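PDB 5JVK: T9SS C-terminal target domain-containing protein from Bacteroides cellulosilyticus, which probably hydrolyses O-glycosidic bonds as an endo-acting member of glycoside hydrolase family 39. Local coordinates for residues Thr295-Tyr300 with Thr444-Lys449; Gly305-Val310 with Trp316-Lys321; Ile341-Thr346 with Ala354-Arg359; Thr360-Arg365 with Leu432-Asp437; Ala412-Asn417 with Pro493-Val498. All coordinates share one frame; numbering follows the deposited sequence.

Contact 1: residues Thr295-Tyr300 with Thr444-Lys449; sequences TPDFGY and TAWTTK
The indole of W446 and the carboxylate of D297 make the polar link between the loop 295-300 and the end of the strand 439-447. W446 NE1 donates to D297 OD1 over 2.9 Å, with an N-H...O angle of 153°. The acceptor lies in the indole plane and is met on its syn side, while the carboxylate stands almost upright to the ring, the two planes 81° apart. W446 CG sits between its backbone N and carbonyl carbon (chi1 73°), which turns the N-H edge toward the loop.

Two charges act on the same group: D297 OD2 forms a salt bridge with R359, and OD1 forms another with K430.

The van der Waals part of the contact gathers round T448. Its CG2 lies 3.6 Å from D297 OD1 and also 3.6 Å from F298 CE2. T448 OG1 comes to the edge of the F298 ring, 3.5 Å from CE2, and finds its hydrogen-bond partner in V428 O. Within the loop, F298 N donates to T295 OG1 at 3.1 Å, an ST motif.

Replacing D297 by alanine is likely to leave W446 NE1 without its acceptor and R359 and K430 without their shared counter-charge. With an indole N-H and two cationic side chains converging on it, the buried carboxylate is likely to be held firmly as the anion.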
# COMPACT_ATOMS: atom_id res chain seq x y z
N THR A 295 1.29 -3.23 16.46
CA THR A 295 2.37 -3.57 15.53
C THR A 295 1.94 -4.71 14.60
O THR A 295 1.07 -5.51 14.95
CB THR A 295 3.66 -4.03 16.25
OG1 THR A 295 3.40 -5.24 16.98
CG2 THR A 295 4.18 -2.96 17.19
N PRO A 296 2.55 -4.80 13.40
CA PRO A 296 2.37 -5.99 12.58
C PRO A 296 3.12 -7.21 13.12
O PRO A 296 2.77 -8.33 12.77
CB PRO A 296 2.94 -5.56 11.22
CG PRO A 296 3.98 -4.56 11.57
CD PRO A 296 3.43 -3.81 12.74
N ASP A 297 4.14 -6.99 13.94
CA ASP A 297 4.92 -8.07 14.56
C ASP A 297 4.06 -8.91 15.49
O ASP A 297 4.00 -10.14 15.35
CB ASP A 297 6.10 -7.51 15.35
CG ASP A 297 7.05 -6.67 14.51
OD1 ASP A 297 8.25 -7.02 14.40
OD2 ASP A 297 6.60 -5.64 13.95
N PHE A 298 3.41 -8.25 16.45
CA PHE A 298 2.64 -8.91 17.51
C PHE A 298 1.12 -8.79 17.40
O PHE A 298 0.40 -9.67 17.89
CB PHE A 298 3.08 -8.40 18.88
CG PHE A 298 4.56 -8.50 19.14
CD1 PHE A 298 5.28 -9.65 18.81
CD2 PHE A 298 5.23 -7.45 19.76
CE1 PHE A 298 6.64 -9.73 19.06
CE2 PHE A 298 6.59 -7.53 20.02
CZ PHE A 298 7.30 -8.67 19.67
N GLY A 299 0.62 -7.71 16.78
CA GLY A 299 -0.81 -7.56 16.52
C GLY A 299 -1.71 -7.61 17.75
O GLY A 299 -1.40 -6.97 18.76
N TYR A 300 -2.80 -8.36 17.67
CA TYR A 300 -3.77 -8.47 18.76
C TYR A 300 -4.29 -9.89 18.96
O TYR A 300 -4.27 -10.71 18.04
CB TYR A 300 -4.95 -7.50 18.54
CG TYR A 300 -5.85 -7.88 17.39
CD1 TYR A 300 -5.52 -7.55 16.07
CD2 TYR A 300 -7.05 -8.56 17.61
CE1 TYR A 300 -6.35 -7.90 15.01
CE2 TYR A 300 -7.89 -8.91 16.56
CZ TYR A 300 -7.53 -8.58 15.26
OH TYR A 300 -8.36 -8.93 14.22
N THR A 444 17.84 -6.37 7.06
CA THR A 444 17.03 -5.32 7.69
C THR A 444 16.99 -5.56 9.19
O THR A 444 17.04 -6.71 9.63
CB THR A 444 15.59 -5.24 7.13
OG1 THR A 444 14.92 -4.12 7.73
CG2 THR A 444 14.78 -6.51 7.40
N ALA A 445 16.91 -4.48 9.96
CA ALA A 445 16.91 -4.58 11.42
C ALA A 445 16.02 -3.52 12.06
O ALA A 445 16.05 -2.36 11.66
CB ALA A 445 18.32 -4.48 11.96
N TRP A 446 15.23 -3.94 13.04
CA TRP A 446 14.39 -3.04 13.81
C TRP A 446 14.10 -3.63 15.19
O TRP A 446 14.35 -4.81 15.44
CB TRP A 446 13.08 -2.73 13.07
CG TRP A 446 12.05 -3.85 13.01
CD1 TRP A 446 11.12 -4.14 13.96
CD2 TRP A 446 11.85 -4.77 11.94
NE1 TRP A 446 10.35 -5.20 13.55
CE2 TRP A 446 10.78 -5.61 12.32
CE3 TRP A 446 12.47 -4.98 10.70
CZ2 TRP A 446 10.31 -6.64 11.50
CZ3 TRP A 446 12.00 -6.01 9.88
CH2 TRP A 446 10.93 -6.83 10.29
N THR A 447 13.57 -2.79 16.07
CA THR A 447 13.11 -3.22 17.39
C THR A 447 11.63 -2.90 17.53
O THR A 447 11.15 -1.90 17.00
CB THR A 447 13.93 -2.57 18.54
OG1 THR A 447 13.45 -3.06 19.80
CG2 THR A 447 13.85 -1.04 18.53
N THR A 448 10.92 -3.76 18.26
CA THR A 448 9.53 -3.50 18.64
C THR A 448 9.42 -2.53 19.82
O THR A 448 8.34 -1.99 20.08
CB THR A 448 8.79 -4.81 18.98
OG1 THR A 448 9.48 -5.51 20.02
CG2 THR A 448 8.71 -5.70 17.75
N LYS A 449 10.52 -2.31 20.55
CA LYS A 449 10.51 -1.41 21.71
C LYS A 449 10.43 0.06 21.28
O LYS A 449 11.27 0.53 20.51
CB LYS A 449 11.74 -1.65 22.59
CG LYS A 449 11.71 -3.01 23.28
CD LYS A 449 13.04 -3.39 23.89
CE LYS A 449 13.41 -2.51 25.08
NZ LYS A 449 14.42 -3.18 25.96

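Contact 2: residues Gly305-Val310 with Trp316-Lys321; sequences GPIPAV and WPYLKK
With chi1 at 170°, Y318 extends its ring away from its own backbone N and off the helix 312-325, toward the preceding loop, while I307 CG2 lies anti to the carbonyl carbon and faces that ring. The methyl settles over one face of the phenol: I307 CG2 is 3.7 Å from the ring centroid and 18° off the normal, a CH-pi contact. It sits toward the CB end of the ring, 3.5 Å from Y318 CG.

P306 meets the other end of the same side chain. Its CB lies 3.6 Å from Y318 CZ and 3.3 Å from Y318 OH, and its CG is also close to the hydroxyl. The two loop residues thus divide the length of the tyrosine between them.

The hydroxyl has its polar partner elsewhere, in a hydrogen bond with G266 O. No hydrogen bond joins the segments themselves: this surface contact rests on aliphatic groups against an aromatic ring, with the phenol oxygen tied to a third part of the chain.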
# COMPACT_ATOMS: atom_id res chain seq x y z
N GLY A 305 -10.33 -18.88 17.09
CA GLY A 305 -9.33 -19.68 17.81
C GLY A 305 -8.41 -20.69 17.13
O GLY A 305 -7.76 -21.48 17.84
N PRO A 306 -8.32 -20.71 15.78
CA PRO A 306 -7.23 -21.49 15.16
C PRO A 306 -5.79 -20.96 15.38
O PRO A 306 -4.84 -21.74 15.25
CB PRO A 306 -7.57 -21.46 13.67
CG PRO A 306 -9.04 -21.26 13.62
CD PRO A 306 -9.38 -20.39 14.79
N ILE A 307 -5.64 -19.67 15.72
CA ILE A 307 -4.33 -18.98 15.72
C ILE A 307 -4.04 -18.28 17.06
O ILE A 307 -4.94 -17.67 17.63
CB ILE A 307 -4.24 -17.93 14.57
CG1 ILE A 307 -5.50 -17.05 14.50
CG2 ILE A 307 -4.04 -18.63 13.23
CD1 ILE A 307 -5.41 -15.91 13.51
N PRO A 308 -2.77 -18.35 17.56
CA PRO A 308 -2.42 -17.71 18.85
C PRO A 308 -2.70 -16.20 18.94
O PRO A 308 -3.30 -15.74 19.92
CB PRO A 308 -0.91 -17.98 18.99
CG PRO A 308 -0.43 -18.36 17.63
CD PRO A 308 -1.60 -19.03 16.97
N ALA A 309 -2.27 -15.45 17.93
CA ALA A 309 -2.57 -14.02 17.82
C ALA A 309 -2.68 -13.61 16.35
O ALA A 309 -2.09 -14.25 15.48
CB ALA A 309 -1.49 -13.20 18.51
N VAL A 310 -3.45 -12.55 16.09
CA VAL A 310 -3.60 -12.01 14.73
C VAL A 310 -2.45 -11.05 14.45
O VAL A 310 -2.54 -9.86 14.76
CB VAL A 310 -4.96 -11.32 14.53
CG1 VAL A 310 -5.09 -10.78 13.10
CG2 VAL A 310 -6.09 -12.29 14.83
N TRP A 316 0.17 -15.14 8.08
CA TRP A 316 0.69 -15.43 6.74
C TRP A 316 0.95 -16.94 6.54
O TRP A 316 0.42 -17.52 5.59
CB TRP A 316 1.93 -14.58 6.38
CG TRP A 316 1.66 -13.28 5.61
CD1 TRP A 316 2.29 -12.88 4.46
CD2 TRP A 316 0.73 -12.24 5.94
NE1 TRP A 316 1.80 -11.66 4.06
CE2 TRP A 316 0.85 -11.24 4.94
CE3 TRP A 316 -0.20 -12.05 6.98
CZ2 TRP A 316 0.07 -10.08 4.95
CZ3 TRP A 316 -0.97 -10.89 6.98
CH2 TRP A 316 -0.83 -9.91 5.97
N PRO A 317 1.73 -17.59 7.44
CA PRO A 317 1.90 -19.05 7.34
C PRO A 317 0.62 -19.87 7.53
O PRO A 317 0.49 -20.94 6.94
CB PRO A 317 2.88 -19.37 8.48
CG PRO A 317 3.60 -18.11 8.72
CD PRO A 317 2.57 -17.04 8.52
N TYR A 318 -0.31 -19.38 8.35
CA TYR A 318 -1.58 -20.07 8.60
C TYR A 318 -2.46 -20.16 7.35
O TYR A 318 -2.99 -21.22 7.05
CB TYR A 318 -2.35 -19.41 9.76
CG TYR A 318 -3.77 -19.91 9.95
CD1 TYR A 318 -4.03 -21.18 10.49
CD2 TYR A 318 -4.85 -19.12 9.58
CE1 TYR A 318 -5.34 -21.63 10.66
CE2 TYR A 318 -6.16 -19.55 9.75
CZ TYR A 318 -6.40 -20.80 10.28
OH TYR A 318 -7.71 -21.22 10.43
N LEU A 319 -2.60 -19.06 6.61
CA LEU A 319 -3.41 -19.06 5.39
C LEU A 319 -2.71 -19.73 4.21
O LEU A 319 -3.37 -20.21 3.29
CB LEU A 319 -3.83 -17.63 5.02
CG LEU A 319 -4.66 -16.90 6.07
CD1 LEU A 319 -4.97 -15.50 5.57
CD2 LEU A 319 -5.94 -17.64 6.42
N LYS A 320 -1.38 -19.75 4.24
CA LYS A 320 -0.58 -20.51 3.27
C LYS A 320 -0.86 -22.01 3.41
O LYS A 320 -1.08 -22.70 2.42
CB LYS A 320 0.91 -20.23 3.48
CG LYS A 320 1.82 -20.68 2.36
CD LYS A 320 3.27 -20.39 2.71
CE LYS A 320 4.18 -20.38 1.49
NZ LYS A 320 4.44 -21.75 0.95
N LYS A 321 -0.85 -22.48 4.66
CA LYS A 321 -1.20 -23.87 5.00
C LYS A 321 -2.59 -24.26 4.49
O LYS A 321 -2.75 -25.31 3.88
CB LYS A 321 -1.10 -24.07 6.52
CG LYS A 321 -1.42 -25.46 7.04
CD LYS A 321 -1.49 -25.47 8.57
CE LYS A 321 -2.18 -26.71 9.12
NZ LYS A 321 -1.33 -27.93 9.02

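Contact 3: residues Ile341-Thr346 with Ala354-Arg359; sequences IGWNST and AAYLAR
Y356 leans on W343 across a buried interface, and its side chain can be followed outward from the helix 350-366. CB lies over the centre of the indole, 4.0 Å from the centroid of the six-membered ring and 13° off its normal, a CH-pi contact; its nearest indole atom is W343 CD2. From CB the chain turns with CG anti to the carbonyl carbon (chi1 -60°), carrying the phenol along the indole toward the pyrrole end. CD2 is the ring atom that touches, 3.6 Å from W343 CD1 and 3.7 Å from W343 NE1. The tyrosine therefore presents an edge to the indole face in an edge-to-face pair, with 5.0 Å between the centroids of the phenol and the five-membered ring and 60° between their planes.

On the far edge, CE1 lies 3.8 Å above the guanidinium plane of R359, within the same helix. Beyond it OH reaches the loop of contact 1, where it packs against T295 CG2. The tryptophan is fixed separately: its NE1 donates to N294 O, so the indole is held at its polar edge as well as over the face that receives Y356.

W343 follows the barrel strand 335-341, and Y356 belongs to the helix that comes next in the chain. The pair thus packs a strand-to-helix loop against its succeeding helix in the parallel eight-stranded beta/alpha barrel, the TIM-barrel fold expected of family 39 glycoside hydrolases.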
# COMPACT_ATOMS: atom_id res chain seq x y z
N ILE A 341 -4.77 -3.49 3.94
CA ILE A 341 -4.13 -3.46 5.26
C ILE A 341 -3.58 -2.06 5.46
O ILE A 341 -3.10 -1.44 4.51
CB ILE A 341 -3.05 -4.55 5.41
CG1 ILE A 341 -2.52 -4.59 6.85
CG2 ILE A 341 -1.90 -4.36 4.42
CD1 ILE A 341 -1.65 -5.79 7.16
N GLY A 342 -3.68 -1.53 6.67
CA GLY A 342 -3.19 -0.19 6.94
C GLY A 342 -3.32 0.27 8.37
O GLY A 342 -3.99 -0.36 9.19
N TRP A 343 -2.63 1.37 8.66
CA TRP A 343 -2.69 2.07 9.94
C TRP A 343 -2.96 3.54 9.64
O TRP A 343 -2.61 4.03 8.57
CB TRP A 343 -1.38 1.91 10.70
CG TRP A 343 -1.14 0.52 11.24
CD1 TRP A 343 -1.31 0.11 12.52
CD2 TRP A 343 -0.67 -0.62 10.52
NE1 TRP A 343 -0.98 -1.21 12.65
CE2 TRP A 343 -0.59 -1.69 11.43
CE3 TRP A 343 -0.31 -0.85 9.18
CZ2 TRP A 343 -0.17 -2.97 11.06
CZ3 TRP A 343 0.10 -2.12 8.81
CH2 TRP A 343 0.17 -3.17 9.75
N ASN A 344 -3.57 4.24 10.60
CA ASN A 344 -3.98 5.63 10.41
C ASN A 344 -3.33 6.55 11.44
O ASN A 344 -2.98 6.12 12.54
CB ASN A 344 -5.51 5.77 10.47
CG ASN A 344 -6.09 5.35 11.81
OD1 ASN A 344 -6.04 6.11 12.78
ND2 ASN A 344 -6.64 4.15 11.87
N SER A 345 -3.19 7.83 11.07
CA SER A 345 -2.55 8.84 11.92
C SER A 345 -3.43 9.40 13.06
O SER A 345 -2.98 10.28 13.80
CB SER A 345 -2.00 9.99 11.07
OG SER A 345 -1.04 9.51 10.14
N THR A 346 -4.67 8.91 13.20
CA THR A 346 -5.51 9.27 14.35
C THR A 346 -5.12 8.44 15.58
O THR A 346 -4.90 9.00 16.65
CB THR A 346 -7.01 9.08 14.05
OG1 THR A 346 -7.39 9.91 12.94
CG2 THR A 346 -7.88 9.45 15.26
N ALA A 354 4.52 4.99 9.37
CA ALA A 354 5.64 4.76 8.47
C ALA A 354 6.39 3.48 8.84
O ALA A 354 6.62 2.62 7.99
CB ALA A 354 6.59 5.95 8.49
N ALA A 355 6.76 3.36 10.11
CA ALA A 355 7.44 2.17 10.62
C ALA A 355 6.67 0.89 10.33
O ALA A 355 7.24 -0.09 9.87
CB ALA A 355 7.70 2.31 12.12
N TYR A 356 5.36 0.91 10.58
CA TYR A 356 4.51 -0.27 10.40
C TYR A 356 4.27 -0.62 8.93
O TYR A 356 4.07 -1.79 8.61
CB TYR A 356 3.18 -0.12 11.14
CG TYR A 356 3.28 0.06 12.66
CD1 TYR A 356 4.46 -0.24 13.37
CD2 TYR A 356 2.18 0.50 13.39
CE1 TYR A 356 4.53 -0.07 14.74
CE2 TYR A 356 2.25 0.66 14.77
CZ TYR A 356 3.42 0.37 15.44
OH TYR A 356 3.50 0.53 16.80
N LEU A 357 4.30 0.39 8.06
CA LEU A 357 4.22 0.15 6.61
C LEU A 357 5.43 -0.65 6.13
O LEU A 357 5.27 -1.67 5.47
CB LEU A 357 4.13 1.47 5.84
CG LEU A 357 3.86 1.38 4.33
CD1 LEU A 357 3.04 2.57 3.86
CD2 LEU A 357 5.14 1.27 3.50
N ALA A 358 6.63 -0.18 6.47
CA ALA A 358 7.86 -0.87 6.09
C ALA A 358 7.91 -2.28 6.67
O ALA A 358 8.25 -3.23 5.97
CB ALA A 358 9.08 -0.09 6.55
N ARG A 359 7.55 -2.39 7.94
CA ARG A 359 7.53 -3.68 8.64
C ARG A 359 6.52 -4.67 8.07
O ARG A 359 6.80 -5.87 8.01
CB ARG A 359 7.33 -3.47 10.15
CG ARG A 359 8.63 -3.09 10.83
CD ARG A 359 8.49 -2.27 12.10
NE ARG A 359 7.80 -2.95 13.19
CZ ARG A 359 7.73 -2.50 14.44
NH1 ARG A 359 8.32 -1.36 14.80
NH2 ARG A 359 7.07 -3.21 15.35

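Contact 4: residues Thr360-Arg365 with Leu432-Asp437; sequences TYLLSR and LAFGQD
The phenyl ring of F434 comes edge-on to the helix 350-366, with the carbonyl of L362 near the ring plane: L362 O is 3.4 Å from F434 CZ. The aliphatic start of R365 approaches the ring obliquely, its CG 3.7 Å and its CB 3.8 Å from F434 CE1. A looser apolar contact joins L362 CD2 to F434 CE2, 4.4 Å apart. Outside the two segments, the ring meets that of F442 on the neighbouring strand, the two planes nearly parallel. The guanidinium of R365 is turned almost square to the phenyl, at 89°, and only the CB and CG end of the arginine touches it.

The shape of R365 explains this division. A chi1 of -169° places CG beside the carbonyl carbon and against the ring, and bends at chi2 and chi3 then fold the chain so that the charged end leaves the phenyl. There NH2 forms a salt bridge with D105 and a hydrogen bond with K416 O, while NH1 bonds to Y418 O. The buried charge is therefore satisfied away from the phenyl ring, which receives the hydrocarbon part alone.

No hydrogen bond passes between the segments. The contact is helix-on-sheet packing, in which the last turns of a barrel helix rest on strand 429-436 of the antiparallel sheet, joining the beta/alpha barrel to the beta domain that follows it in the chain.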
# COMPACT_ATOMS: atom_id res chain seq x y z
N THR A 360 5.36 -4.17 7.63
CA THR A 360 4.36 -5.00 6.95
C THR A 360 4.93 -5.68 5.70
O THR A 360 4.81 -6.89 5.55
CB THR A 360 3.10 -4.19 6.55
OG1 THR A 360 2.43 -3.75 7.73
CG2 THR A 360 2.13 -5.02 5.71
N TYR A 361 5.56 -4.90 4.83
CA TYR A 361 6.08 -5.43 3.57
C TYR A 361 7.34 -6.29 3.77
O TYR A 361 7.54 -7.26 3.04
CB TYR A 361 6.31 -4.31 2.55
CG TYR A 361 5.01 -3.72 2.05
CD1 TYR A 361 4.14 -4.48 1.29
CD2 TYR A 361 4.65 -2.41 2.36
CE1 TYR A 361 2.94 -3.95 0.83
CE2 TYR A 361 3.45 -1.87 1.91
CZ TYR A 361 2.60 -2.65 1.14
OH TYR A 361 1.41 -2.14 0.68
N LEU A 362 8.16 -5.93 4.76
CA LEU A 362 9.32 -6.75 5.13
C LEU A 362 8.90 -8.09 5.73
O LEU A 362 9.43 -9.13 5.35
CB LEU A 362 10.24 -5.99 6.08
CG LEU A 362 10.97 -4.80 5.45
CD1 LEU A 362 11.50 -3.85 6.51
CD2 LEU A 362 12.10 -5.27 4.54
N LEU A 363 7.94 -8.06 6.66
CA LEU A 363 7.39 -9.31 7.23
C LEU A 363 6.56 -10.11 6.21
O LEU A 363 6.58 -11.35 6.24
CB LEU A 363 6.56 -9.02 8.49
CG LEU A 363 7.35 -8.54 9.71
CD1 LEU A 363 6.40 -8.00 10.78
CD2 LEU A 363 8.23 -9.64 10.29
N SER A 364 5.84 -9.43 5.33
CA SER A 364 5.07 -10.10 4.27
C SER A 364 5.97 -10.91 3.33
O SER A 364 5.69 -12.07 3.05
CB SER A 364 4.24 -9.10 3.48
OG SER A 364 3.60 -9.71 2.37
N ARG A 365 7.06 -10.30 2.88
CA ARG A 365 8.06 -10.98 2.05
C ARG A 365 8.76 -12.11 2.81
O ARG A 365 9.06 -13.16 2.23
CB ARG A 365 9.09 -9.98 1.50
CG ARG A 365 10.02 -10.52 0.42
CD ARG A 365 9.32 -10.76 -0.91
NE ARG A 365 8.83 -9.52 -1.51
CZ ARG A 365 9.57 -8.61 -2.16
NH1 ARG A 365 10.89 -8.77 -2.30
NH2 ARG A 365 9.00 -7.53 -2.66
N LEU A 432 16.85 -9.65 9.77
CA LEU A 432 16.39 -10.54 8.71
C LEU A 432 17.24 -10.33 7.46
O LEU A 432 17.60 -9.20 7.15
CB LEU A 432 14.93 -10.25 8.37
CG LEU A 432 13.93 -10.11 9.52
CD1 LEU A 432 12.60 -9.59 9.00
CD2 LEU A 432 13.76 -11.43 10.25
N ALA A 433 17.53 -11.42 6.75
CA ALA A 433 18.32 -11.38 5.51
C ALA A 433 17.45 -11.69 4.30
O ALA A 433 16.63 -12.62 4.34
CB ALA A 433 19.47 -12.37 5.59
N PHE A 434 17.62 -10.91 3.24
CA PHE A 434 16.93 -11.14 1.97
C PHE A 434 17.98 -11.22 0.87
O PHE A 434 19.12 -10.80 1.06
CB PHE A 434 15.95 -10.00 1.68
CG PHE A 434 14.80 -9.95 2.63
CD1 PHE A 434 13.58 -10.54 2.30
CD2 PHE A 434 14.92 -9.31 3.85
CE1 PHE A 434 12.51 -10.50 3.18
CE2 PHE A 434 13.86 -9.26 4.74
CZ PHE A 434 12.65 -9.85 4.40
N GLY A 435 17.59 -11.76 -0.28
CA GLY A 435 18.55 -11.98 -1.35
C GLY A 435 18.02 -12.55 -2.64
O GLY A 435 16.82 -12.64 -2.86
N GLN A 436 18.96 -12.94 -3.50
CA GLN A 436 18.69 -13.38 -4.86
C GLN A 436 19.42 -14.69 -5.12
O GLN A 436 20.63 -14.78 -4.88
CB GLN A 436 19.16 -12.31 -5.84
CG GLN A 436 18.62 -12.45 -7.26
CD GLN A 436 19.02 -11.28 -8.15
OE1 GLN A 436 19.95 -10.52 -7.84
NE2 GLN A 436 18.31 -11.12 -9.26
N ASP A 437 18.69 -15.71 -5.58
CA ASP A 437 19.26 -16.97 -6.06
C ASP A 437 20.31 -17.59 -5.11
O ASP A 437 21.34 -18.10 -5.55
CB ASP A 437 19.82 -16.77 -7.48
CG ASP A 437 18.75 -16.33 -8.50
OD1 ASP A 437 17.54 -16.30 -8.16
OD2 ASP A 437 19.12 -16.00 -9.66

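Contact 5: residues Ala412-Asn417 with Pro493-Val498; sequences ASLLKN and PQYLVV
L414 and Y495 make a CH-pi contact. The CD1 methyl of L414 lies over one face of the tyrosine ring, 3.5 Å from the centroid and 21° off the normal, displaced toward the CD2 side of the ring; L414 CD1 to Y495 CD2 is 3.3 Å. Chi1 of -48° sends the Y495 ring off beside its backbone N, and chi2 of -86° turns a face to L414.

Purely aliphatic packing uses the other branch of the leucine. L414 CD2 is 3.4 Å from V497 CG2 and 3.7 Å from Y495 CB, so the forked tip straddles two residues of strand 494-498 that both point toward the helix. Exchanging Y495 for an alanine is likely to leave L414 CD1 without the flat surface it rests on and open a gap between helix and strand.

The polar contacts lie within the helix end. K416, the first residue past the helix and with positive phi, turns its side chain back so that NZ donates to S413 O at 3.2 Å, while K416 N bonds to A412 O.

The C-terminal end of helix 403-415 thus packs on a central strand of the antiparallel sheet, an alpha/beta interface between the beta/alpha barrel and the accessory beta domain.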
# COMPACT_ATOMS: atom_id res chain seq x y z
N ALA A 412 10.49 -0.21 -0.67
CA ALA A 412 10.35 -0.72 -2.04
C ALA A 412 11.69 -0.81 -2.76
O ALA A 412 11.96 -1.81 -3.42
CB ALA A 412 9.40 0.16 -2.84
N SER A 413 12.52 0.23 -2.62
CA SER A 413 13.84 0.28 -3.28
C SER A 413 14.83 -0.79 -2.79
O SER A 413 15.71 -1.20 -3.54
CB SER A 413 14.47 1.67 -3.11
OG SER A 413 14.98 1.85 -1.81
N LEU A 414 14.67 -1.21 -1.54
CA LEU A 414 15.53 -2.24 -0.94
C LEU A 414 15.01 -3.66 -1.17
O LEU A 414 15.78 -4.53 -1.56
CB LEU A 414 15.71 -1.97 0.55
CG LEU A 414 16.76 -0.88 0.82
CD1 LEU A 414 16.30 0.15 1.85
CD2 LEU A 414 18.08 -1.51 1.22
N LEU A 415 13.72 -3.88 -0.92
CA LEU A 415 13.08 -5.19 -1.11
C LEU A 415 13.18 -5.71 -2.54
O LEU A 415 13.56 -6.85 -2.76
CB LEU A 415 11.58 -5.16 -0.73
CG LEU A 415 11.19 -5.41 0.72
CD1 LEU A 415 9.74 -5.04 0.96
CD2 LEU A 415 11.44 -6.87 1.10
N LYS A 416 12.83 -4.85 -3.49
CA LYS A 416 12.74 -5.21 -4.90
C LYS A 416 11.92 -6.51 -5.04
O LYS A 416 10.79 -6.57 -4.56
CB LYS A 416 14.14 -5.32 -5.53
CG LYS A 416 15.00 -4.07 -5.45
CD LYS A 416 16.30 -4.29 -6.22
CE LYS A 416 17.19 -3.06 -6.26
NZ LYS A 416 17.95 -2.90 -4.99
N ASN A 417 12.48 -7.55 -5.67
CA ASN A 417 11.86 -8.87 -5.71
C ASN A 417 12.79 -9.93 -5.11
O ASN A 417 12.76 -11.09 -5.52
CB ASN A 417 11.49 -9.19 -7.15
CG ASN A 417 10.32 -8.35 -7.62
OD1 ASN A 417 10.47 -7.44 -8.44
ND2 ASN A 417 9.16 -8.64 -7.08
N PRO A 493 12.57 0.48 10.50
CA PRO A 493 13.65 -0.40 10.06
C PRO A 493 14.83 0.32 9.40
O PRO A 493 14.63 1.32 8.71
CB PRO A 493 12.97 -1.32 9.03
CG PRO A 493 11.54 -1.31 9.41
CD PRO A 493 11.28 0.08 9.91
N GLN A 494 16.03 -0.19 9.66
CA GLN A 494 17.23 0.22 8.94
C GLN A 494 17.76 -0.98 8.18
O GLN A 494 17.35 -2.11 8.45
CB GLN A 494 18.28 0.79 9.90
CG GLN A 494 18.95 -0.22 10.82
CD GLN A 494 19.66 0.44 11.98
OE1 GLN A 494 20.89 0.46 12.03
NE2 GLN A 494 18.89 0.99 12.91
N TYR A 495 18.67 -0.73 7.25
CA TYR A 495 19.08 -1.72 6.26
C TYR A 495 20.60 -1.74 6.07
O TYR A 495 21.23 -0.69 5.96
CB TYR A 495 18.41 -1.42 4.92
CG TYR A 495 16.92 -1.15 5.01
CD1 TYR A 495 16.00 -2.20 4.98
CD2 TYR A 495 16.43 0.15 5.13
CE1 TYR A 495 14.63 -1.96 5.06
CE2 TYR A 495 15.07 0.40 5.20
CZ TYR A 495 14.17 -0.65 5.17
OH TYR A 495 12.82 -0.41 5.25
N LEU A 496 21.17 -2.95 6.01
CA LEU A 496 22.57 -3.16 5.67
C LEU A 496 22.66 -3.77 4.27
O LEU A 496 22.42 -4.96 4.10
CB LEU A 496 23.25 -4.09 6.68
CG LEU A 496 23.54 -3.52 8.07
CD1 LEU A 496 23.83 -4.65 9.05
CD2 LEU A 496 24.70 -2.54 8.03
N VAL A 497 23.01 -2.95 3.29
CA VAL A 497 23.09 -3.38 1.89
C VAL A 497 24.45 -4.00 1.59
O VAL A 497 25.46 -3.55 2.13
CB VAL A 497 22.83 -2.19 0.94
CG1 VAL A 497 22.89 -2.62 -0.53
CG2 VAL A 497 21.48 -1.54 1.25
N VAL A 498 24.48 -5.02 0.74
CA VAL A 498 25.72 -5.70 0.33
C VAL A 498 26.30 -5.06 -0.93
O VAL A 498 25.57 -4.77 -1.88
CB VAL A 498 25.48 -7.22 0.11
CG1 VAL A 498 26.75 -7.91 -0.39
CG2 VAL A 498 25.00 -7.87 1.40

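Contact 1 opens in the loop after barrel strand 284-287 and closes a long excursion at strand 439-447. Nested within it, contact 2 closes first, joining that same loop to helix 312-325. Contact 3 follows in series, tying the loop after strand 335-341 to helix 350-366. The end of that helix opens contact 4, also nested in contact 1, which reaches strand 429-436. Contact 5 starts on helix 403-415 and ends on strand 494-498, crossing both contact 4 and contact 1. Contacts 2 and 3 lie within the barrel, whereas contacts 1, 4 and 5 bind it to neighbouring strands of one antiparallel sheet, the centres of 4 and 5 about 8 Å apart.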